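Local coordinates for L-Ala-D/L-Glu Epimerase (Escherichia coli, PDB 1JPD), which belongs to the enolase superfamily, joining an N-terminal domain of the mandelate racemase and muconate lactonizing enzyme family to a C-terminal domain of the TIM-barrel clan, at residues T142-G147 against T169-A174; L151-D156 against E162-I167; A191-L196 against A202-P207. One frame throughout, in Å; residues are numbered along the deposited sequence.

Contact 1. Residues T142-G147 against T169-A174; sequences TLWQAG and TAVPDA
The indole of W144 lies against the bend formed by V171, D173 and A174, and almost everything exchanged between 142-147 and 169-174 passes through it. Its ring leaves the helix with CG anti to the backbone N (chi1 166°), a torsion that carries the six-membered part over the far end of the bend. The amide N of A174 sits over one face of the ring; W144 CZ3 comes 3.4 Å from A174 CA. W144 CE3 meets A174 CB at 3.5 Å. V171 approaches nearer the root of the side chain, its CG1 reaching W144 CB at 3.6 Å, the two side chains running antiparallel as they pass. Each segment takes in the end of a helix on the outer layer of the barrel domain: helix 133-145 finishes in a Schellman motif at G147, whose phi is positive, and helix 160-170 gives way to a type I beta turn from V171 to A174 that leads into strand 175-179. D173 contributes its CB, 3.8 Å from W144 CZ2, with the carboxylate plane turned 47° from the ring. No hydrogen bond crosses between the segments, and on the barrel side A174 rests on L151 of strand 150-154.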
ATOM      1  N   THR A 142     -11.445 -21.444  -4.050  1.00 47.48           N
ATOM      2  CA  THR A 142     -10.300 -22.089  -3.409  1.00 46.55           C
ATOM      3  C   THR A 142      -9.654 -21.191  -2.357  1.00 48.80           C
ATOM      4  O   THR A 142      -9.279 -21.654  -1.276  1.00 45.80           O
ATOM      5  CB  THR A 142      -9.221 -22.460  -4.437  1.00 49.36           C
ATOM      6  OG1 THR A 142      -9.762 -23.384  -5.390  1.00 49.32           O
ATOM      7  CG2 THR A 142      -8.026 -23.090  -3.744  1.00 52.56           C
ATOM      8  N   LEU A 143      -9.515 -19.908  -2.681  1.00 49.61           N
ATOM      9  CA  LEU A 143      -8.918 -18.957  -1.752  1.00 47.04           C
ATOM     10  C   LEU A 143      -9.853 -18.730  -0.571  1.00 47.87           C
ATOM     11  O   LEU A 143      -9.398 -18.479   0.545  1.00 49.90           O
ATOM     12  CB  LEU A 143      -8.607 -17.632  -2.464  1.00 41.72           C
ATOM     13  CG  LEU A 143      -7.573 -17.751  -3.593  1.00 44.59           C
ATOM     14  CD1 LEU A 143      -7.405 -16.421  -4.310  1.00 38.38           C
ATOM     15  CD2 LEU A 143      -6.241 -18.207  -3.010  1.00 47.44           C
ATOM     16  N   TRP A 144     -11.160 -18.820  -0.810  1.00 51.70           N
ATOM     17  CA  TRP A 144     -12.138 -18.642   0.264  1.00 48.98           C
ATOM     18  C   TRP A 144     -12.063 -19.838   1.209  1.00 50.54           C
ATOM     19  O   TRP A 144     -12.153 -19.683   2.428  1.00 47.89           O
ATOM     20  CB  TRP A 144     -13.557 -18.501  -0.308  1.00 46.31           C
ATOM     21  CG  TRP A 144     -14.642 -18.653   0.726  1.00 41.32           C
ATOM     22  CD1 TRP A 144     -15.352 -19.788   1.013  1.00 36.54           C
ATOM     23  CD2 TRP A 144     -15.089 -17.659   1.653  1.00 35.68           C
ATOM     24  NE1 TRP A 144     -16.207 -19.560   2.058  1.00 34.79           N
ATOM     25  CE2 TRP A 144     -16.068 -18.261   2.471  1.00 33.83           C
ATOM     26  CE3 TRP A 144     -14.759 -16.316   1.870  1.00 36.16           C
ATOM     27  CZ2 TRP A 144     -16.721 -17.567   3.496  1.00 37.25           C
ATOM     28  CZ3 TRP A 144     -15.410 -15.621   2.892  1.00 38.03           C
ATOM     29  CH2 TRP A 144     -16.379 -16.250   3.690  1.00 39.92           C
ATOM     30  N   GLN A 145     -11.882 -21.026   0.631  1.00 55.09           N
ATOM     31  CA  GLN A 145     -11.767 -22.267   1.396  1.00 57.96           C
ATOM     32  C   GLN A 145     -10.494 -22.248   2.242  1.00 57.69           C
ATOM     33  O   GLN A 145     -10.492 -22.724   3.375  1.00 61.44           O
ATOM     34  CB  GLN A 145     -11.705 -23.478   0.455  1.00 60.92           C
ATOM     35  CG  GLN A 145     -12.877 -23.618  -0.502  1.00 67.43           C
ATOM     36  CD  GLN A 145     -14.081 -24.288   0.123  1.00 69.98           C
ATOM     37  OE1 GLN A 145     -14.626 -23.819   1.125  1.00 69.54           O
ATOM     38  NE2 GLN A 145     -14.507 -25.396  -0.473  1.00 72.87           N
ATOM     39  N   ALA A 146      -9.416 -21.697   1.682  1.00 54.47           N
ATOM     40  CA  ALA A 146      -8.128 -21.627   2.370  1.00 47.42           C
ATOM     41  C   ALA A 146      -8.073 -20.585   3.491  1.00 47.16           C
ATOM     42  O   ALA A 146      -7.066 -20.485   4.199  1.00 49.17           O
ATOM     43  CB  ALA A 146      -7.009 -21.383   1.357  1.00 44.65           C
ATOM     44  N   GLY A 147      -9.143 -19.807   3.648  1.00 46.45           N
ATOM     45  CA  GLY A 147      -9.188 -18.826   4.720  1.00 43.02           C
ATOM     46  C   GLY A 147      -9.287 -17.351   4.375  1.00 48.86           C
ATOM     47  O   GLY A 147      -9.386 -16.518   5.278  1.00 53.81           O
ATOM     48  N   THR A 169     -21.246 -15.647  -7.150  1.00 35.02           N
ATOM     49  CA  THR A 169     -22.044 -16.863  -7.025  1.00 38.65           C
ATOM     50  C   THR A 169     -21.226 -17.951  -6.325  1.00 42.68           C
ATOM     51  O   THR A 169     -21.775 -18.773  -5.584  1.00 43.79           O
ATOM     52  CB  THR A 169     -22.489 -17.410  -8.415  1.00 41.08           C
ATOM     53  OG1 THR A 169     -23.271 -16.423  -9.104  1.00 43.57           O
ATOM     54  CG2 THR A 169     -23.316 -18.682  -8.252  1.00 33.14           C
ATOM     55  N   ALA A 170     -19.915 -17.946  -6.566  1.00 44.70           N
ATOM     56  CA  ALA A 170     -19.003 -18.928  -5.981  1.00 41.87           C
ATOM     57  C   ALA A 170     -18.704 -18.660  -4.512  1.00 42.12           C
ATOM     58  O   ALA A 170     -18.675 -19.591  -3.704  1.00 44.29           O
ATOM     59  CB  ALA A 170     -17.703 -18.970  -6.775  1.00 42.18           C
ATOM     60  N   VAL A 171     -18.464 -17.398  -4.168  1.00 38.98           N
ATOM     61  CA  VAL A 171     -18.173 -17.038  -2.790  1.00 39.63           C
ATOM     62  C   VAL A 171     -19.191 -16.001  -2.337  1.00 43.45           C
ATOM     63  O   VAL A 171     -18.865 -14.833  -2.125  1.00 47.15           O
ATOM     64  CB  VAL A 171     -16.727 -16.491  -2.643  1.00 39.81           C
ATOM     65  CG1 VAL A 171     -15.726 -17.587  -3.012  1.00 34.69           C
ATOM     66  CG2 VAL A 171     -16.523 -15.284  -3.541  1.00 43.03           C
ATOM     67  N   PRO A 172     -20.451 -16.432  -2.164  1.00 44.90           N
ATOM     68  CA  PRO A 172     -21.533 -15.541  -1.740  1.00 44.13           C
ATOM     69  C   PRO A 172     -21.276 -14.845  -0.411  1.00 43.81           C
ATOM     70  O   PRO A 172     -21.849 -13.795  -0.144  1.00 46.10           O
ATOM     71  CB  PRO A 172     -22.741 -16.474  -1.692  1.00 40.64           C
ATOM     72  CG  PRO A 172     -22.128 -17.759  -1.263  1.00 38.42           C
ATOM     73  CD  PRO A 172     -20.905 -17.835  -2.146  1.00 41.69           C
ATOM     74  N   ASP A 173     -20.408 -15.417   0.417  1.00 46.31           N
ATOM     75  CA  ASP A 173     -20.121 -14.815   1.716  1.00 50.61           C
ATOM     76  C   ASP A 173     -18.828 -14.026   1.778  1.00 51.07           C
ATOM     77  O   ASP A 173     -18.575 -13.329   2.758  1.00 51.31           O
ATOM     78  CB  ASP A 173     -20.089 -15.885   2.808  1.00 51.10           C
ATOM     79  CG  ASP A 173     -21.427 -16.554   2.998  1.00 53.80           C
ATOM     80  OD1 ASP A 173     -22.446 -15.830   3.043  1.00 52.25           O
ATOM     81  OD2 ASP A 173     -21.460 -17.800   3.109  1.00 53.97           O
ATOM     82  N   ALA A 174     -18.007 -14.140   0.742  1.00 50.04           N
ATOM     83  CA  ALA A 174     -16.737 -13.432   0.708  1.00 44.15           C
ATOM     84  C   ALA A 174     -16.931 -11.936   0.557  1.00 42.69           C
ATOM     85  O   ALA A 174     -17.854 -11.492  -0.128  1.00 48.78           O
ATOM     86  CB  ALA A 174     -15.896 -13.948  -0.447  1.00 46.64           C
TER

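Contact 2. Residues L151-D156 against E162-I167; sequences LKVKLD and ERMVAI
R163 reaches from helix 160-170 past L155 to D156 at the end of the segment 151-156, and its course shows how one long side chain can serve an apolar layer and a charged pair at once. Near the root of the side chain, R163 CB lies 4.2 Å from CD2 of L155. The chain then runs extended from CG to NE, and R163 CD passes the same methyl, L155 CD2, at 3.9 Å, the leucine side chain running the other way alongside it. NE turns to the carbonyl of G131 in a weak hydrogen bond. At the tip, R163 NH1 forms a salt bridge with D156 OD1 at 2.8 Å; the hydrogen bond within it is weak, bent to 129° at the hydrogen. OD1 comes to the edge of the guanidinium, near its plane, with the carboxylate tilted 33° from that group. D156 OD1 also accepts a hydrogen bond from the backbone N of H158, a second hold on the carboxylate.

Behind this polar end the core is apolar. The M164 chain folds back at its second torsion (chi2 -51°), bringing SD to 3.8 Å from L155 CD1 and to 3.9 Å from V153 CG1. I167 CD1 and V153 CG1 meet tip to tip at 3.7 Å. Helix 160-170 thus lies on the outer face of strand 150-154 before the chain continues into the parallel strand 175-179: a right-handed beta-alpha-beta unit, the repeating element of the TIM barrel that makes up the C-terminal domain of the enolase superfamily.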
ATOM      1  N   LEU A 151     -11.404 -10.764  -0.672  1.00 41.60           N
ATOM      2  CA  LEU A 151     -10.838 -11.058  -1.980  1.00 38.03           C
ATOM      3  C   LEU A 151     -10.739  -9.782  -2.809  1.00 42.97           C
ATOM      4  O   LEU A 151     -11.696  -9.008  -2.884  1.00 46.08           O
ATOM      5  CB  LEU A 151     -11.715 -12.060  -2.737  1.00 34.08           C
ATOM      6  CG  LEU A 151     -11.952 -13.439  -2.126  1.00 37.07           C
ATOM      7  CD1 LEU A 151     -12.848 -14.266  -3.041  1.00 33.57           C
ATOM      8  CD2 LEU A 151     -10.613 -14.133  -1.919  1.00 39.40           C
ATOM      9  N   LYS A 152      -9.580  -9.555  -3.425  1.00 42.94           N
ATOM     10  CA  LYS A 152      -9.410  -8.385  -4.279  1.00 42.70           C
ATOM     11  C   LYS A 152      -9.475  -8.899  -5.703  1.00 41.97           C
ATOM     12  O   LYS A 152      -8.548  -9.561  -6.170  1.00 46.12           O
ATOM     13  CB  LYS A 152      -8.064  -7.700  -4.034  1.00 42.06           C
ATOM     14  CG  LYS A 152      -7.867  -6.443  -4.875  1.00 43.74           C
ATOM     15  CD  LYS A 152      -6.578  -5.710  -4.526  1.00 46.38           C
ATOM     16  CE  LYS A 152      -5.341  -6.511  -4.902  1.00 48.90           C
ATOM     17  NZ  LYS A 152      -4.094  -5.827  -4.472  1.00 48.33           N
ATOM     18  N   VAL A 153     -10.576  -8.616  -6.390  1.00 40.18           N
ATOM     19  CA  VAL A 153     -10.736  -9.080  -7.762  1.00 37.88           C
ATOM     20  C   VAL A 153     -10.119  -8.098  -8.734  1.00 39.10           C
ATOM     21  O   VAL A 153     -10.504  -6.926  -8.769  1.00 42.53           O
ATOM     22  CB  VAL A 153     -12.224  -9.265  -8.123  1.00 34.35           C
ATOM     23  CG1 VAL A 153     -12.351  -9.731  -9.557  1.00 32.27           C
ATOM     24  CG2 VAL A 153     -12.865 -10.277  -7.187  1.00 31.37           C
ATOM     25  N   LYS A 154      -9.148  -8.572  -9.509  1.00 39.08           N
ATOM     26  CA  LYS A 154      -8.485  -7.731 -10.504  1.00 43.33           C
ATOM     27  C   LYS A 154      -9.307  -7.784 -11.792  1.00 42.76           C
ATOM     28  O   LYS A 154      -9.658  -8.864 -12.266  1.00 42.12           O
ATOM     29  CB  LYS A 154      -7.064  -8.245 -10.781  1.00 42.38           C
ATOM     30  CG  LYS A 154      -6.038  -7.899  -9.721  1.00 47.59           C
ATOM     31  CD  LYS A 154      -5.075  -6.816 -10.216  1.00 53.66           C
ATOM     32  CE  LYS A 154      -3.976  -6.530  -9.191  1.00 57.18           C
ATOM     33  NZ  LYS A 154      -3.090  -7.713  -8.930  1.00 55.67           N
ATOM     34  N   LEU A 155      -9.631  -6.630 -12.355  1.00 39.47           N
ATOM     35  CA  LEU A 155     -10.405  -6.615 -13.594  1.00 40.62           C
ATOM     36  C   LEU A 155      -9.848  -5.627 -14.610  1.00 43.50           C
ATOM     37  O   LEU A 155      -9.265  -4.597 -14.254  1.00 44.27           O
ATOM     38  CB  LEU A 155     -11.874  -6.248 -13.332  1.00 35.27           C
ATOM     39  CG  LEU A 155     -12.773  -7.168 -12.511  1.00 33.59           C
ATOM     40  CD1 LEU A 155     -14.151  -6.525 -12.368  1.00 37.04           C
ATOM     41  CD2 LEU A 155     -12.882  -8.516 -13.188  1.00 31.30           C
ATOM     42  N   ASP A 156     -10.016  -5.958 -15.881  1.00 43.97           N
ATOM     43  CA  ASP A 156      -9.594  -5.062 -16.935  1.00 42.45           C
ATOM     44  C   ASP A 156     -10.888  -4.564 -17.542  1.00 41.39           C
ATOM     45  O   ASP A 156     -11.902  -4.484 -16.863  1.00 43.00           O
ATOM     46  CB  ASP A 156      -8.727  -5.765 -17.992  1.00 43.74           C
ATOM     47  CG  ASP A 156      -9.386  -6.988 -18.598  1.00 50.79           C
ATOM     48  OD1 ASP A 156     -10.624  -7.152 -18.472  1.00 51.48           O
ATOM     49  OD2 ASP A 156      -8.649  -7.787 -19.221  1.00 51.05           O
ATOM     50  N   GLU A 162     -20.066 -11.019 -16.480  1.00 39.75           N
ATOM     51  CA  GLU A 162     -19.979 -12.442 -16.193  1.00 39.36           C
ATOM     52  C   GLU A 162     -18.923 -12.774 -15.136  1.00 42.36           C
ATOM     53  O   GLU A 162     -19.189 -13.565 -14.230  1.00 46.51           O
ATOM     54  CB  GLU A 162     -19.742 -13.272 -17.457  1.00 35.73           C
ATOM     55  CG  GLU A 162     -20.057 -14.743 -17.210  1.00 35.82           C
ATOM     56  CD  GLU A 162     -20.142 -15.574 -18.470  1.00 41.04           C
ATOM     57  OE1 GLU A 162     -20.059 -15.002 -19.578  1.00 39.25           O
ATOM     58  OE2 GLU A 162     -20.304 -16.809 -18.345  1.00 42.35           O
ATOM     59  N   ARG A 163     -17.742 -12.170 -15.231  1.00 40.68           N
ATOM     60  CA  ARG A 163     -16.690 -12.427 -14.247  1.00 41.00           C
ATOM     61  C   ARG A 163     -17.182 -12.182 -12.817  1.00 39.38           C
ATOM     62  O   ARG A 163     -17.110 -13.075 -11.968  1.00 38.36           O
ATOM     63  CB  ARG A 163     -15.455 -11.553 -14.523  1.00 41.42           C
ATOM     64  CG  ARG A 163     -14.618 -12.020 -15.697  1.00 43.94           C
ATOM     65  CD  ARG A 163     -13.540 -11.018 -16.092  1.00 46.96           C
ATOM     66  NE  ARG A 163     -12.625 -11.600 -17.078  1.00 50.58           N
ATOM     67  CZ  ARG A 163     -11.669 -10.935 -17.720  1.00 51.44           C
ATOM     68  NH1 ARG A 163     -11.481  -9.637 -17.498  1.00 51.39           N
ATOM     69  NH2 ARG A 163     -10.887 -11.578 -18.577  1.00 48.87           N
ATOM     70  N   MET A 164     -17.687 -10.980 -12.554  1.00 41.05           N
ATOM     71  CA  MET A 164     -18.178 -10.638 -11.223  1.00 41.27           C
ATOM     72  C   MET A 164     -19.362 -11.503 -10.807  1.00 41.55           C
ATOM     73  O   MET A 164     -19.497 -11.850  -9.631  1.00 39.63           O
ATOM     74  CB  MET A 164     -18.554  -9.155 -11.150  1.00 39.25           C
ATOM     75  CG  MET A 164     -17.352  -8.239 -11.222  1.00 36.91           C
ATOM     76  SD  MET A 164     -16.105  -8.748 -10.025  1.00 37.98           S
ATOM     77  CE  MET A 164     -16.907  -8.335  -8.439  1.00 31.07           C
ATOM     78  N   VAL A 165     -20.218 -11.867 -11.757  1.00 34.88           N
ATOM     79  CA  VAL A 165     -21.350 -12.708 -11.403  1.00 34.45           C
ATOM     80  C   VAL A 165     -20.867 -14.105 -11.004  1.00 36.50           C
ATOM     81  O   VAL A 165     -21.226 -14.594  -9.927  1.00 36.77           O
ATOM     82  CB  VAL A 165     -22.387 -12.793 -12.553  1.00 35.72           C
ATOM     83  CG1 VAL A 165     -23.345 -13.971 -12.335  1.00 32.13           C
ATOM     84  CG2 VAL A 165     -23.186 -11.501 -12.605  1.00 35.53           C
ATOM     85  N   ALA A 166     -20.044 -14.738 -11.845  1.00 33.99           N
ATOM     86  CA  ALA A 166     -19.532 -16.075 -11.535  1.00 36.04           C
ATOM     87  C   ALA A 166     -18.763 -16.103 -10.210  1.00 38.72           C
ATOM     88  O   ALA A 166     -18.870 -17.068  -9.456  1.00 42.64           O
ATOM     89  CB  ALA A 166     -18.647 -16.582 -12.665  1.00 33.08           C
ATOM     90  N   ILE A 167     -17.994 -15.052  -9.926  1.00 39.65           N
ATOM     91  CA  ILE A 167     -17.232 -14.971  -8.675  1.00 38.74           C
ATOM     92  C   ILE A 167     -18.148 -14.868  -7.442  1.00 40.83           C
ATOM     93  O   ILE A 167     -18.021 -15.664  -6.500  1.00 39.68           O
ATOM     94  CB  ILE A 167     -16.242 -13.767  -8.699  1.00 34.47           C
ATOM     95  CG1 ILE A 167     -15.102 -14.065  -9.678  1.00 36.85           C
ATOM     96  CG2 ILE A 167     -15.685 -13.494  -7.310  1.00 30.45           C
ATOM     97  CD1 ILE A 167     -14.212 -12.866  -9.989  1.00 38.73           C
TER

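Contact 3. Residues A191-L196 against A202-P207; sequences ARCQLL and AMLEQP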
ATOM      1  N   ALA A 191     -23.226   2.358 -14.875  1.00 36.01           N
ATOM      2  CA  ALA A 191     -23.915   1.079 -14.946  1.00 40.41           C
ATOM      3  C   ALA A 191     -23.065  -0.047 -14.332  1.00 45.50           C
ATOM      4  O   ALA A 191     -23.593  -0.963 -13.685  1.00 46.33           O
ATOM      5  CB  ALA A 191     -24.244   0.773 -16.395  1.00 35.68           C
ATOM      6  N   ARG A 192     -21.749   0.036 -14.552  1.00 41.33           N
ATOM      7  CA  ARG A 192     -20.813  -0.953 -14.026  1.00 43.34           C
ATOM      8  C   ARG A 192     -20.763  -0.890 -12.532  1.00 42.38           C
ATOM      9  O   ARG A 192     -20.846  -1.927 -11.880  1.00 39.73           O
ATOM     10  CB  ARG A 192     -19.395  -0.776 -14.570  1.00 43.46           C
ATOM     11  CG  ARG A 192     -19.239  -1.350 -15.948  1.00 49.06           C
ATOM     12  CD  ARG A 192     -17.828  -1.143 -16.449  1.00 53.39           C
ATOM     13  NE  ARG A 192     -17.605  -1.745 -17.760  1.00 55.97           N
ATOM     14  CZ  ARG A 192     -16.413  -1.849 -18.346  1.00 58.81           C
ATOM     15  NH1 ARG A 192     -15.320  -1.391 -17.741  1.00 59.07           N
ATOM     16  NH2 ARG A 192     -16.311  -2.422 -19.538  1.00 57.09           N
ATOM     17  N   CYS A 193     -20.622   0.314 -11.984  1.00 40.22           N
ATOM     18  CA  CYS A 193     -20.590   0.444 -10.534  1.00 46.61           C
ATOM     19  C   CYS A 193     -21.902  -0.108 -10.003  1.00 45.70           C
ATOM     20  O   CYS A 193     -21.931  -0.761  -8.962  1.00 46.82           O
ATOM     21  CB  CYS A 193     -20.426   1.903 -10.100  1.00 46.89           C
ATOM     22  SG  CYS A 193     -18.856   2.659 -10.549  1.00 47.86           S
ATOM     23  N   GLN A 194     -22.983   0.128 -10.741  1.00 48.74           N
ATOM     24  CA  GLN A 194     -24.295  -0.349 -10.319  1.00 50.02           C
ATOM     25  C   GLN A 194     -24.342  -1.869 -10.240  1.00 45.40           C
ATOM     26  O   GLN A 194     -24.964  -2.426  -9.341  1.00 44.32           O
ATOM     27  CB  GLN A 194     -25.391   0.155 -11.259  1.00 55.95           C
ATOM     28  CG  GLN A 194     -26.777   0.019 -10.642  1.00 59.30           C
ATOM     29  CD  GLN A 194     -26.870   0.732  -9.300  1.00 61.76           C
ATOM     30  OE1 GLN A 194     -26.708   1.955  -9.223  1.00 63.06           O
ATOM     31  NE2 GLN A 194     -27.120  -0.031  -8.235  1.00 56.29           N
ATOM     32  N   LEU A 195     -23.685  -2.538 -11.182  1.00 44.05           N
ATOM     33  CA  LEU A 195     -23.633  -3.995 -11.171  1.00 39.73           C
ATOM     34  C   LEU A 195     -22.820  -4.479  -9.971  1.00 40.21           C
ATOM     35  O   LEU A 195     -23.191  -5.449  -9.324  1.00 44.04           O
ATOM     36  CB  LEU A 195     -22.987  -4.525 -12.444  1.00 38.97           C
ATOM     37  CG  LEU A 195     -22.734  -6.028 -12.362  1.00 42.28           C
ATOM     38  CD1 LEU A 195     -24.068  -6.745 -12.163  1.00 42.63           C
ATOM     39  CD2 LEU A 195     -22.047  -6.515 -13.620  1.00 45.34           C
ATOM     40  N   LEU A 196     -21.704  -3.812  -9.685  1.00 41.18           N
ATOM     41  CA  LEU A 196     -20.881  -4.201  -8.549  1.00 42.45           C
ATOM     42  C   LEU A 196     -21.713  -4.080  -7.284  1.00 43.52           C
ATOM     43  O   LEU A 196     -21.595  -4.901  -6.368  1.00 44.08           O
ATOM     44  CB  LEU A 196     -19.627  -3.323  -8.446  1.00 40.01           C
ATOM     45  CG  LEU A 196     -18.661  -3.468  -9.628  1.00 39.45           C
ATOM     46  CD1 LEU A 196     -17.381  -2.674  -9.355  1.00 36.14           C
ATOM     47  CD2 LEU A 196     -18.342  -4.947  -9.842  1.00 34.69           C
ATOM     48  N   ALA A 202     -18.017  -4.483  -1.923  1.00 36.40           N
ATOM     49  CA  ALA A 202     -17.757  -3.481  -0.897  1.00 35.70           C
ATOM     50  C   ALA A 202     -17.070  -2.217  -1.397  1.00 39.90           C
ATOM     51  O   ALA A 202     -17.336  -1.124  -0.890  1.00 43.13           O
ATOM     52  CB  ALA A 202     -16.933  -4.097   0.228  1.00 32.51           C
ATOM     53  N   MET A 203     -16.188  -2.353  -2.387  1.00 39.71           N
ATOM     54  CA  MET A 203     -15.468  -1.193  -2.892  1.00 37.51           C
ATOM     55  C   MET A 203     -14.844  -1.394  -4.274  1.00 37.87           C
ATOM     56  O   MET A 203     -14.439  -2.497  -4.626  1.00 41.61           O
ATOM     57  CB  MET A 203     -14.396  -0.805  -1.867  1.00 34.56           C
ATOM     58  CG  MET A 203     -13.455   0.303  -2.286  1.00 38.14           C
ATOM     59  SD  MET A 203     -12.097  -0.310  -3.324  1.00 44.36           S
ATOM     60  CE  MET A 203     -10.932  -0.909  -2.052  1.00 28.98           C
ATOM     61  N   LEU A 204     -14.798  -0.316  -5.052  1.00 33.91           N
ATOM     62  CA  LEU A 204     -14.212  -0.313  -6.390  1.00 35.92           C
ATOM     63  C   LEU A 204     -12.988   0.607  -6.347  1.00 38.98           C
ATOM     64  O   LEU A 204     -13.088   1.773  -5.955  1.00 36.26           O
ATOM     65  CB  LEU A 204     -15.214   0.220  -7.412  1.00 32.51           C
ATOM     66  CG  LEU A 204     -14.639   0.525  -8.799  1.00 34.88           C
ATOM     67  CD1 LEU A 204     -14.127  -0.762  -9.464  1.00 28.21           C
ATOM     68  CD2 LEU A 204     -15.719   1.183  -9.646  1.00 25.18           C
ATOM     69  N   GLU A 205     -11.839   0.094  -6.775  1.00 39.30           N
ATOM     70  CA  GLU A 205     -10.595   0.863  -6.723  1.00 37.52           C
ATOM     71  C   GLU A 205     -10.070   1.425  -8.047  1.00 35.51           C
ATOM     72  O   GLU A 205      -9.909   0.696  -9.026  1.00 38.93           O
ATOM     73  CB  GLU A 205      -9.527  -0.010  -6.052  1.00 38.07           C
ATOM     74  CG  GLU A 205      -8.161   0.602  -5.913  1.00 44.12           C
ATOM     75  CD  GLU A 205      -7.256  -0.220  -4.999  1.00 47.82           C
ATOM     76  OE1 GLU A 205      -7.440  -1.457  -4.922  1.00 47.93           O
ATOM     77  OE2 GLU A 205      -6.355   0.373  -4.365  1.00 42.38           O
ATOM     78  N   GLN A 206      -9.821   2.731  -8.057  1.00 31.92           N
ATOM     79  CA  GLN A 206      -9.270   3.455  -9.210  1.00 30.48           C
ATOM     80  C   GLN A 206      -9.655   2.923 -10.587  1.00 34.40           C
ATOM     81  O   GLN A 206      -8.806   2.435 -11.329  1.00 31.94           O
ATOM     82  CB  GLN A 206      -7.741   3.485  -9.106  1.00 25.60           C
ATOM     83  CG  GLN A 206      -7.022   4.368 -10.126  1.00 25.19           C
ATOM     84  CD  GLN A 206      -6.882   5.815  -9.672  1.00 31.04           C
ATOM     85  OE1 GLN A 206      -6.706   6.095  -8.480  1.00 32.03           O
ATOM     86  NE2 GLN A 206      -6.937   6.741 -10.623  1.00 29.97           N
ATOM     87  N   PRO A 207     -10.936   3.030 -10.959  1.00 35.85           N
ATOM     88  CA  PRO A 207     -11.389   2.549 -12.263  1.00 33.49           C
ATOM     89  C   PRO A 207     -10.877   3.384 -13.433  1.00 36.06           C
ATOM     90  O   PRO A 207     -10.705   2.869 -14.543  1.00 38.81           O
ATOM     91  CB  PRO A 207     -12.903   2.613 -12.138  1.00 35.27           C
ATOM     92  CG  PRO A 207     -13.093   3.805 -11.276  1.00 36.00           C
ATOM     93  CD  PRO A 207     -12.067   3.573 -10.193  1.00 36.18           C
TER
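L204 owes its reach toward C193 and L196 to two torsions: chi1 of 169° sets CG opposite the backbone N, and chi2 of 64° turns the fork so that each methyl finds a different residue of the helix. L204 CD2 goes to C193, touching SG at 3.6 Å, while L204 CD1 goes to L196, meeting its CD1 at 3.8 Å. On the helix side, L196 has CG opposite its own carbonyl carbon (chi1 -64°), which sends the branch toward the strand, with CD1 at its leading end; L196 CD1 also comes within 4.1 Å of L204 CB. The side chains of L196 and L204 cross at about a right angle, so that L196 comes in end-on with its CD1 and does not lie alongside L204. C193 and L196 are three residues apart in the helix and therefore present neighbouring positions on one of its faces, and L204 packs against both.

All three residues are buried, and the contact between the segments is wholly apolar, with no hydrogen bond across it. The same residues carry the packing on to neighbouring elements: C193 meets I225 of the next strand, and L204 touches V178 of strand 175-179. Helix 189-198 is thereby seated outside strand 203-205, which runs parallel between strands 175-179 and 225-227 of the barrel sheet.

How the contacts relate
Along the chain, contact 2 falls within the span bounded by the two segments of contact 1, and contact 3 follows both. Contacts 1 and 2 share helix 160-170 and have centres about 12 Å apart; L151 links them, its CD1 lying 3.8 Å from V171 CG2. Contacts 2 and 3 belong to consecutive beta-alpha-beta units that share strand 175-179, with centres about 11 Å apart, and meet where M164 CG packs on L196 CD2. Contacts 1 and 3, about 20 Å apart between centres, do not touch. The series thus steps round one side of the barrel, so successive helices of the outer layer are tied to the strands of the barrel and to one another along this side.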